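Side-chain contacts in myosin-I heavy chain (Dictyostelium discoideum, PDB 5EJY), which moves along actin filaments by hydrolysing ATP and acts in the early steps of phagocytosis and in adhesion, the present chain being a MyTH4-FERM unit of its tail: residues A[14-17]-A[18-22]; A[144-147]-A[148-151]; A[469-472]-A[473-477]. One frame throughout, in Å; residues are numbered along the deposited sequence.

Contact 1 of 3, residues A[14-17]-A[18-22]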
ATOM      1  N   TYR A  14      18.930   9.651  30.526  1.00 32.93           N
ATOM      2  CA  TYR A  14      19.210  10.155  29.190  1.00 34.38           C
ATOM      3  C   TYR A  14      18.776  11.600  29.058  1.00 33.76           C
ATOM      4  O   TYR A  14      17.645  11.900  28.681  1.00 33.30           O
ATOM      5  CB  TYR A  14      18.534   9.272  28.134  1.00 31.61           C
ATOM      6  CG  TYR A  14      19.122   7.884  28.073  1.00 34.49           C
ATOM      7  CD1 TYR A  14      20.214   7.613  27.263  1.00 36.97           C
ATOM      8  CD2 TYR A  14      18.594   6.850  28.830  1.00 33.53           C
ATOM      9  CE1 TYR A  14      20.760   6.350  27.201  1.00 44.09           C
ATOM     10  CE2 TYR A  14      19.134   5.582  28.775  1.00 41.60           C
ATOM     11  CZ  TYR A  14      20.219   5.339  27.960  1.00 40.96           C
ATOM     12  OH  TYR A  14      20.772   4.085  27.893  1.00 51.01           O
ATOM     13  N   SER A  15      19.690  12.500  29.384  1.00 30.85           N
ATOM     14  CA  SER A  15      19.398  13.917  29.349  1.00 33.09           C
ATOM     15  C   SER A  15      20.013  14.547  28.111  1.00 29.13           C
ATOM     16  O   SER A  15      21.212  14.406  27.885  1.00 28.95           O
ATOM     17  CB  SER A  15      19.967  14.597  30.596  1.00 32.13           C
ATOM     18  OG  SER A  15      19.878  16.001  30.461  1.00 37.22           O
ATOM     19  N   PHE A  16      19.199  15.249  27.325  1.00 31.35           N
ATOM     20  CA  PHE A  16      19.692  15.891  26.105  1.00 33.60           C
ATOM     21  C   PHE A  16      20.831  16.864  26.396  1.00 33.68           C
ATOM     22  O   PHE A  16      21.665  17.117  25.534  1.00 29.18           O
ATOM     23  CB  PHE A  16      18.566  16.619  25.364  1.00 30.82           C
ATOM     24  CG  PHE A  16      18.964  17.101  23.988  1.00 31.21           C
ATOM     25  CD1 PHE A  16      19.248  16.193  22.974  1.00 30.42           C
ATOM     26  CD2 PHE A  16      19.054  18.456  23.710  1.00 28.94           C
ATOM     27  CE1 PHE A  16      19.618  16.623  21.717  1.00 25.71           C
ATOM     28  CE2 PHE A  16      19.414  18.898  22.453  1.00 34.41           C
ATOM     29  CZ  PHE A  16      19.703  17.978  21.449  1.00 30.63           C
ATOM     30  N   TYR A  17      20.850  17.422  27.607  1.00 28.54           N
ATOM     31  CA  TYR A  17      21.958  18.274  28.027  1.00 26.03           C
ATOM     32  C   TYR A  17      23.293  17.588  27.770  1.00 24.74           C
ATOM     33  O   TYR A  17      24.224  18.192  27.238  1.00 27.92           O
ATOM     34  CB  TYR A  17      21.834  18.602  29.520  1.00 28.59           C
ATOM     35  CG  TYR A  17      23.002  19.383  30.079  1.00 25.00           C
ATOM     36  CD1 TYR A  17      23.050  20.760  29.958  1.00 26.27           C
ATOM     37  CD2 TYR A  17      24.048  18.742  30.732  1.00 26.84           C
ATOM     38  CE1 TYR A  17      24.096  21.488  30.465  1.00 25.24           C
ATOM     39  CE2 TYR A  17      25.116  19.468  31.253  1.00 27.86           C
ATOM     40  CZ  TYR A  17      25.123  20.846  31.113  1.00 28.63           C
ATOM     41  OH  TYR A  17      26.156  21.604  31.610  1.00 32.56           O
ATOM     42  N   ASP A  18      23.395  16.328  28.173  1.00 24.96           N
ATOM     43  CA  ASP A  18      24.638  15.597  28.025  1.00 25.35           C
ATOM     44  C   ASP A  18      24.927  15.305  26.560  1.00 29.34           C
ATOM     45  O   ASP A  18      26.059  15.440  26.112  1.00 25.87           O
ATOM     46  CB  ASP A  18      24.589  14.295  28.811  1.00 29.10           C
ATOM     47  CG  ASP A  18      24.595  14.529  30.318  1.00 32.70           C
ATOM     48  OD1 ASP A  18      25.250  15.498  30.756  1.00 29.23           O
ATOM     49  OD2 ASP A  18      23.935  13.762  31.047  1.00 30.96           O
ATOM     50  N   TYR A  19      23.899  14.905  25.816  1.00 28.43           N
ATOM     51  CA  TYR A  19      24.083  14.605  24.394  1.00 26.21           C
ATOM     52  C   TYR A  19      24.584  15.842  23.664  1.00 25.56           C
ATOM     53  O   TYR A  19      25.539  15.781  22.893  1.00 31.31           O
ATOM     54  CB  TYR A  19      22.772  14.125  23.761  1.00 26.88           C
ATOM     55  CG  TYR A  19      22.893  13.933  22.264  1.00 26.00           C
ATOM     56  CD1 TYR A  19      22.771  15.011  21.406  1.00 27.50           C
ATOM     57  CD2 TYR A  19      23.155  12.684  21.720  1.00 26.93           C
ATOM     58  CE1 TYR A  19      22.901  14.859  20.034  1.00 27.52           C
ATOM     59  CE2 TYR A  19      23.285  12.516  20.342  1.00 28.44           C
ATOM     60  CZ  TYR A  19      23.150  13.613  19.511  1.00 26.67           C
ATOM     61  OH  TYR A  19      23.279  13.481  18.145  1.00 31.13           O
ATOM     62  N   ALA A  20      23.930  16.966  23.917  1.00 27.10           N
ATOM     63  CA  ALA A  20      24.226  18.216  23.225  1.00 27.63           C
ATOM     64  C   ALA A  20      25.620  18.775  23.542  1.00 31.53           C
ATOM     65  O   ALA A  20      26.316  19.258  22.650  1.00 29.23           O
ATOM     66  CB  ALA A  20      23.149  19.243  23.524  1.00 28.16           C
ATOM     67  N   ASN A  21      26.034  18.726  24.807  1.00 31.69           N
ATOM     68  CA  ASN A  21      27.396  19.147  25.137  1.00 33.74           C
ATOM     69  C   ASN A  21      28.453  18.293  24.445  1.00 33.20           C
ATOM     70  O   ASN A  21      29.481  18.802  24.011  1.00 35.10           O
ATOM     71  CB  ASN A  21      27.641  19.139  26.646  1.00 28.75           C
ATOM     72  CG  ASN A  21      26.929  20.259  27.347  1.00 28.70           C
ATOM     73  OD1 ASN A  21      26.639  21.294  26.752  1.00 33.05           O
ATOM     74  ND2 ASN A  21      26.645  20.067  28.629  1.00 35.09           N
ATOM     75  N   LYS A  22      28.202  16.993  24.341  1.00 30.38           N
ATOM     76  CA  LYS A  22      29.187  16.098  23.746  1.00 32.45           C
ATOM     77  C   LYS A  22      29.208  16.143  22.222  1.00 35.68           C
ATOM     78  O   LYS A  22      30.254  15.913  21.603  1.00 37.28           O
ATOM     79  CB  LYS A  22      28.964  14.660  24.217  1.00 34.32           C
ATOM     80  CG  LYS A  22      29.945  13.664  23.622  1.00 43.18           C
ATOM     81  CD  LYS A  22      29.797  12.296  24.263  1.00 50.14           C
TER
HETATM   82  O   HOH W   1      22.513  11.716  30.126  1.00 35.31           O

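Contact 2 of 3, residues A[144-147]-A[148-151]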
ATOM      1  N   LYS A 144      17.372   7.372  22.489  1.00 30.11           N
ATOM      2  CA  LYS A 144      17.008   7.332  23.909  1.00 27.03           C
ATOM      3  C   LYS A 144      16.865   8.732  24.508  1.00 27.50           C
ATOM      4  O   LYS A 144      15.988   8.977  25.333  1.00 28.78           O
ATOM      5  CB  LYS A 144      18.014   6.506  24.706  1.00 36.40           C
ATOM      6  CG  LYS A 144      18.148   5.078  24.217  1.00 39.57           C
ATOM      7  CD  LYS A 144      17.581   4.080  25.210  1.00 45.97           C
ATOM      8  CE  LYS A 144      18.239   2.712  25.048  1.00 49.42           C
ATOM      9  NZ  LYS A 144      17.649   1.689  25.957  1.00 56.46           N
ATOM     10  N   TYR A 145      17.722   9.654  24.086  1.00 26.58           N
ATOM     11  CA  TYR A 145      17.629  11.026  24.558  1.00 27.35           C
ATOM     12  C   TYR A 145      16.350  11.659  24.054  1.00 26.79           C
ATOM     13  O   TYR A 145      15.680  12.391  24.776  1.00 26.02           O
ATOM     14  CB  TYR A 145      18.832  11.844  24.087  1.00 28.91           C
ATOM     15  CG  TYR A 145      20.142  11.349  24.644  1.00 28.20           C
ATOM     16  CD1 TYR A 145      20.581  11.754  25.910  1.00 32.29           C
ATOM     17  CD2 TYR A 145      20.939  10.479  23.922  1.00 29.37           C
ATOM     18  CE1 TYR A 145      21.790  11.296  26.420  1.00 28.66           C
ATOM     19  CE2 TYR A 145      22.141  10.016  24.429  1.00 32.87           C
ATOM     20  CZ  TYR A 145      22.558  10.431  25.679  1.00 33.06           C
ATOM     21  OH  TYR A 145      23.754   9.974  26.181  1.00 40.02           O
ATOM     22  N   PHE A 146      16.004  11.376  22.802  1.00 25.78           N
ATOM     23  CA  PHE A 146      14.815  11.973  22.227  1.00 24.49           C
ATOM     24  C   PHE A 146      13.586  11.351  22.858  1.00 21.71           C
ATOM     25  O   PHE A 146      12.614  12.037  23.142  1.00 24.19           O
ATOM     26  CB  PHE A 146      14.771  11.829  20.687  1.00 22.13           C
ATOM     27  CG  PHE A 146      13.526  12.396  20.094  1.00 23.78           C
ATOM     28  CD1 PHE A 146      13.298  13.761  20.114  1.00 23.68           C
ATOM     29  CD2 PHE A 146      12.551  11.566  19.573  1.00 27.37           C
ATOM     30  CE1 PHE A 146      12.118  14.294  19.596  1.00 27.12           C
ATOM     31  CE2 PHE A 146      11.362  12.098  19.062  1.00 26.25           C
ATOM     32  CZ  PHE A 146      11.157  13.456  19.065  1.00 23.19           C
ATOM     33  N   ALA A 147      13.633  10.046  23.086  1.00 25.81           N
ATOM     34  CA  ALA A 147      12.508   9.376  23.731  1.00 26.30           C
ATOM     35  C   ALA A 147      12.284   9.913  25.146  1.00 28.38           C
ATOM     36  O   ALA A 147      11.146  10.058  25.599  1.00 24.72           O
ATOM     37  CB  ALA A 147      12.740   7.875  23.759  1.00 29.21           C
ATOM     38  N   ALA A 148      13.373  10.203  25.850  1.00 26.61           N
ATOM     39  CA  ALA A 148      13.241  10.774  27.198  1.00 27.60           C
ATOM     40  C   ALA A 148      12.563  12.133  27.110  1.00 28.02           C
ATOM     41  O   ALA A 148      11.699  12.492  27.924  1.00 31.33           O
ATOM     42  CB  ALA A 148      14.612  10.884  27.864  1.00 28.70           C
ATOM     43  N   TYR A 149      12.939  12.891  26.092  1.00 24.30           N
ATOM     44  CA  TYR A 149      12.377  14.213  25.882  1.00 25.23           C
ATOM     45  C   TYR A 149      10.866  14.144  25.631  1.00 29.02           C
ATOM     46  O   TYR A 149      10.103  14.955  26.163  1.00 27.48           O
ATOM     47  CB  TYR A 149      13.095  14.902  24.719  1.00 29.00           C
ATOM     48  CG  TYR A 149      12.648  16.320  24.492  1.00 27.63           C
ATOM     49  CD1 TYR A 149      12.950  17.315  25.416  1.00 35.17           C
ATOM     50  CD2 TYR A 149      11.939  16.671  23.359  1.00 23.85           C
ATOM     51  CE1 TYR A 149      12.553  18.619  25.214  1.00 34.52           C
ATOM     52  CE2 TYR A 149      11.533  17.968  23.141  1.00 22.33           C
ATOM     53  CZ  TYR A 149      11.845  18.943  24.084  1.00 32.39           C
ATOM     54  OH  TYR A 149      11.449  20.239  23.899  1.00 29.75           O
ATOM     55  N   LEU A 150      10.442  13.172  24.823  1.00 27.01           N
ATOM     56  CA  LEU A 150       9.020  12.966  24.540  1.00 25.52           C
ATOM     57  C   LEU A 150       8.239  12.631  25.817  1.00 25.23           C
ATOM     58  O   LEU A 150       7.210  13.218  26.096  1.00 24.72           O
ATOM     59  CB  LEU A 150       8.835  11.818  23.531  1.00 23.36           C
ATOM     60  CG  LEU A 150       9.240  12.090  22.079  1.00 24.62           C
ATOM     61  CD1 LEU A 150       9.014  10.850  21.218  1.00 23.62           C
ATOM     62  CD2 LEU A 150       8.447  13.264  21.543  1.00 27.33           C
ATOM     63  N   LYS A 151       8.720  11.647  26.558  1.00 27.49           N
ATOM     64  CA  LYS A 151       7.980  11.165  27.718  1.00 31.79           C
ATOM     65  C   LYS A 151       7.900  12.249  28.787  1.00 33.64           C
ATOM     66  O   LYS A 151       6.845  12.461  29.398  1.00 36.23           O
ATOM     67  CB  LYS A 151       8.614   9.888  28.268  1.00 30.54           C
ATOM     68  CG  LYS A 151       8.667   8.760  27.265  1.00 40.00           C
ATOM     69  CD  LYS A 151       8.895   7.409  27.918  1.00 42.55           C
ATOM     70  CE  LYS A 151       7.604   6.859  28.515  1.00 47.73           C
ATOM     71  NZ  LYS A 151       7.804   5.475  29.044  1.00 51.32           N
TER

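Contact 3 of 3, residues A[469-472]-A[473-477]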
ATOM      1  N   ILE A 469      12.030 -19.169 -14.038  1.00 23.89           N
ATOM      2  CA  ILE A 469      11.458 -20.341 -13.406  1.00 27.65           C
ATOM      3  C   ILE A 469      12.096 -21.586 -14.009  1.00 30.16           C
ATOM      4  O   ILE A 469      12.253 -21.675 -15.222  1.00 25.70           O
ATOM      5  CB  ILE A 469       9.946 -20.366 -13.635  1.00 28.34           C
ATOM      6  CG1 ILE A 469       9.290 -19.198 -12.877  1.00 31.69           C
ATOM      7  CG2 ILE A 469       9.352 -21.688 -13.209  1.00 35.63           C
ATOM      8  CD1 ILE A 469       8.188 -18.541 -13.674  1.00 33.00           C
ATOM      9  N   ILE A 470      12.469 -22.534 -13.159  1.00 29.28           N
ATOM     10  CA  ILE A 470      13.181 -23.719 -13.637  1.00 31.76           C
ATOM     11  C   ILE A 470      12.207 -24.823 -14.001  1.00 34.40           C
ATOM     12  O   ILE A 470      11.331 -25.197 -13.201  1.00 33.86           O
ATOM     13  CB  ILE A 470      14.172 -24.241 -12.593  1.00 31.95           C
ATOM     14  CG1 ILE A 470      15.112 -23.126 -12.141  1.00 37.72           C
ATOM     15  CG2 ILE A 470      14.976 -25.428 -13.151  1.00 30.67           C
ATOM     16  CD1 ILE A 470      16.052 -22.659 -13.210  1.00 35.05           C
ATOM     17  N   LEU A 471      12.356 -25.345 -15.214  1.00 34.86           N
ATOM     18  CA  LEU A 471      11.533 -26.456 -15.674  1.00 35.64           C
ATOM     19  C   LEU A 471      12.129 -27.807 -15.266  1.00 29.78           C
ATOM     20  O   LEU A 471      13.258 -27.886 -14.767  1.00 32.33           O
ATOM     21  CB  LEU A 471      11.324 -26.365 -17.184  1.00 36.35           C
ATOM     22  CG  LEU A 471      10.875 -24.969 -17.612  1.00 36.06           C
ATOM     23  CD1 LEU A 471      10.799 -24.822 -19.130  1.00 35.07           C
ATOM     24  CD2 LEU A 471       9.532 -24.619 -16.959  1.00 34.81           C
ATOM     25  N   GLU A 472      11.359 -28.869 -15.459  1.00 34.14           N
ATOM     26  CA  GLU A 472      11.782 -30.196 -15.015  1.00 43.12           C
ATOM     27  C   GLU A 472      13.090 -30.649 -15.694  1.00 41.36           C
ATOM     28  O   GLU A 472      13.885 -31.379 -15.094  1.00 39.14           O
ATOM     29  CB  GLU A 472      10.655 -31.216 -15.234  1.00 46.15           C
ATOM     30  CG  GLU A 472      11.011 -32.654 -14.857  1.00 52.12           C
ATOM     31  CD  GLU A 472      11.393 -32.817 -13.389  1.00 53.10           C
ATOM     32  OE1 GLU A 472      10.681 -32.279 -12.515  1.00 53.25           O
ATOM     33  OE2 GLU A 472      12.413 -33.489 -13.109  1.00 62.99           O
ATOM     34  N   ASN A 473      13.325 -30.181 -16.920  1.00 35.48           N
ATOM     35  CA  ASN A 473      14.528 -30.571 -17.668  1.00 35.79           C
ATOM     36  C   ASN A 473      15.735 -29.690 -17.375  1.00 40.58           C
ATOM     37  O   ASN A 473      16.757 -29.749 -18.072  1.00 32.45           O
ATOM     38  CB  ASN A 473      14.258 -30.629 -19.174  1.00 31.81           C
ATOM     39  CG  ASN A 473      13.735 -29.317 -19.740  1.00 38.82           C
ATOM     40  OD1 ASN A 473      13.960 -28.245 -19.178  1.00 28.76           O
ATOM     41  ND2 ASN A 473      13.048 -29.400 -20.876  1.00 36.83           N
ATOM     42  N   LYS A 474      15.599 -28.867 -16.343  1.00 29.51           N
ATOM     43  CA  LYS A 474      16.665 -27.986 -15.901  1.00 29.95           C
ATOM     44  C   LYS A 474      16.823 -26.715 -16.737  1.00 26.94           C
ATOM     45  O   LYS A 474      17.668 -25.887 -16.416  1.00 34.13           O
ATOM     46  CB  LYS A 474      18.005 -28.736 -15.784  1.00 34.04           C
ATOM     47  CG  LYS A 474      17.960 -29.943 -14.850  1.00 37.32           C
ATOM     48  CD  LYS A 474      19.351 -30.328 -14.357  1.00 43.34           C
ATOM     49  CE  LYS A 474      19.275 -31.370 -13.239  1.00 50.24           C
ATOM     50  NZ  LYS A 474      18.716 -30.817 -11.963  1.00 49.82           N
ATOM     51  N   SER A 475      16.038 -26.555 -17.797  1.00 24.52           N
ATOM     52  CA  SER A 475      16.108 -25.318 -18.570  1.00 26.39           C
ATOM     53  C   SER A 475      15.296 -24.231 -17.857  1.00 31.49           C
ATOM     54  O   SER A 475      14.530 -24.527 -16.941  1.00 26.80           O
ATOM     55  CB  SER A 475      15.598 -25.496 -19.990  1.00 28.37           C
ATOM     56  OG  SER A 475      14.201 -25.654 -20.003  1.00 37.21           O
ATOM     57  N   THR A 476      15.473 -22.989 -18.293  1.00 28.58           N
ATOM     58  CA  THR A 476      14.854 -21.834 -17.638  1.00 29.60           C
ATOM     59  C   THR A 476      13.807 -21.183 -18.524  1.00 27.19           C
ATOM     60  O   THR A 476      14.023 -20.987 -19.715  1.00 25.12           O
ATOM     61  CB  THR A 476      15.922 -20.803 -17.273  1.00 31.19           C
ATOM     62  OG1 THR A 476      16.766 -21.351 -16.255  1.00 34.65           O
ATOM     63  CG2 THR A 476      15.291 -19.510 -16.772  1.00 30.31           C
ATOM     64  N   LEU A 477      12.648 -20.888 -17.945  1.00 26.56           N
ATOM     65  CA  LEU A 477      11.659 -20.078 -18.623  1.00 27.28           C
ATOM     66  C   LEU A 477      11.775 -18.689 -18.011  1.00 27.81           C
ATOM     67  O   LEU A 477      11.536 -18.521 -16.818  1.00 26.51           O
ATOM     68  CB  LEU A 477      10.247 -20.626 -18.394  1.00 25.65           C
ATOM     69  CG  LEU A 477       9.080 -19.679 -18.722  1.00 27.77           C
ATOM     70  CD1 LEU A 477       9.096 -19.200 -20.166  1.00 27.45           C
ATOM     71  CD2 LEU A 477       7.736 -20.336 -18.404  1.00 28.61           C
TER
HETATM   72  O   HOH W   2      15.263 -30.758 -12.199  1.00 50.48           O

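Contact 1 of 3, residues A[14-17]-A[18-22]
F16 meets Y19 and A20 at the start of helix 16-23, a short helix near the start of the chain that S15 opens from the N-cap position. The F16 ring reaches forward along the helix because its CG stands anti to the backbone N (chi1 -170°), which brings the ring beside Y19 and A20. A20 CB then lies over one face of that ring, toward its rim, 4.3 Å from the centroid in a CH-pi contact. Y19 meets the same ring from another direction, its CD1 lying 3.6 Å from F16 CE1. The two rings are nearly parallel, with planes at 16°, but have slid so far apart that they barely overlap.

On the outer side Y17 and N21, one turn apart, form a second pair: the amide plane of N21 stands steeply to the ring, at 80°, and brings ND2 over one face, 3.0 Å from Y17 CZ, an unusually tight contact and not a hydrogen bond. D18 approaches the same ring at its edge, where OD1 lies near the ring plane.

The helix start is held by D18 N, which donates to S15 O at 2.9 Å, and more weakly by Y19 N to the same oxygen; from A20 N to F16 O the regular helical pattern takes over. Farther out, F16 rests on C107 and I110 of helix 102-112, and Y19 on D103 and C107, so the inner face of helix 16-23 is packed against the MyTH4 helices. At the N-terminal end one water links the cap to the first turn, accepting from S15 N at 3.0 Å and donating to D18 OD2 at 2.7 Å.

Contact 2 of 3, residues A[144-147]-A[148-151]
F146 and L150, one turn apart on helix 143-155 of the MyTH4 domain, form the main side-chain pair between residues 144-147 and 148-151. With F146 CG anti to the backbone N (chi1 178°), the ring extends toward the next turn of the helix, while L150 takes the other common helical conformation, CG anti to the carbonyl carbon and beside the backbone N (chi1 -72°). The leucine thus offers its branch point to the ring: L150 CG sits over one face, 4.1 Å from the centroid of the F146 ring, in a CH-pi contact. Its two methyls spread over neighbouring parts of the rim, CD1 3.4 Å from F146 CE2 and CD2 3.7 Å from F146 CZ. Y149 shares the first torsion of F146, but its ring is only loosely beside it, with CD2 4.5 Å from F146 CE1.

K151 starts out along the backbone, its CG 3.3 Å from A147 O, and then bends at chi3 (79°) on the way to its ammonium group. Beneath these side chains the helix is regular, as in the bond from L150 N to F146 O at 3.0 Å.

F146 and L150 both pack on L174 of helix 161-180, and each also touches helix 119-133, F146 at I129 and C133 and L150 at W126; their contact therefore belongs to the hydrophobic core of the helical bundle. The polar ends lead to other partners: Y149 OH bonds to S113 OG, and K151 NZ forms a salt bridge with D8. The chemistry is consequently divided, apolar contact joining this helix to the bundle while the charge of the buried K151 is probably balanced by D8, with Q4 OE1 and L6 O as further acceptors.

Contact 3 of 3, residues A[469-472]-A[473-477]
L471 packs against S475 where strand 466-470 gives way to the turn leading into strand 476-480. L471 CB lies 3.7 Å from S475 O and about as close to N473 OD1. From there CG, set anti to the carbonyl carbon (chi1 -49°), also runs past S475 O, and CD1 ends 3.6 Å from S475 OG, with L477 CB somewhat farther off. Beyond the hairpin the same side chain touches E448 and V450 of strand 445-450 and Y423.

The turn is tied by its own polar atoms. N473 OD1 accepts two bonds from S475, one from the backbone N at 3.0 Å, which makes an Asx turn, and one from OG at 2.7 Å. OD1 can face both S475 donors because N473 CG lies between its backbone N and carbonyl carbon (chi1 57°), turning the amide forward over the turn. K474 N closes the type I turn by donating to L471 O, from well above the carbonyl plane, whereas L471 N bonds to S475 O in a nearly straight line.

At the strand end, I469 and L477 form an antiparallel hydrogen-bonded pair, each donating its N to the other's O. I470 and T476 are the adjoining non-hydrogen-bonded pair, and I470 CD1 lies 3.4 Å from T476 OG1. E472 OE1 bonds to N454 ND2 beyond the hairpin. A type I turn, overlapped in its second half by the Asx turn from N473 to S475, and K474 in the left-handed helical region (phi 79°) make this a 3:5 beta hairpin of the FERM portion, with K474 as its G1 bulge residue.

Contacts 1 and 2 belong to one helical region, their centres about 11 Å apart, and they meet directly: Y14 O lies 3.3 Å from A148 CB, and S15 O 3.4 Å from Y145 CD1. Y145 ties them further, its ring meeting Y14 edge to face and Y19 with the planes at about 55°. The N-terminal residues run along helix 143-155, meeting K151 before they reach Y14 and contact 1. Contact 3 stands apart in the FERM part, its centre about 60 Å from that of contact 1 and about 55 Å from that of contact 2, with no touch to either. All three lie in the tail fragment, which does not include the motor domain.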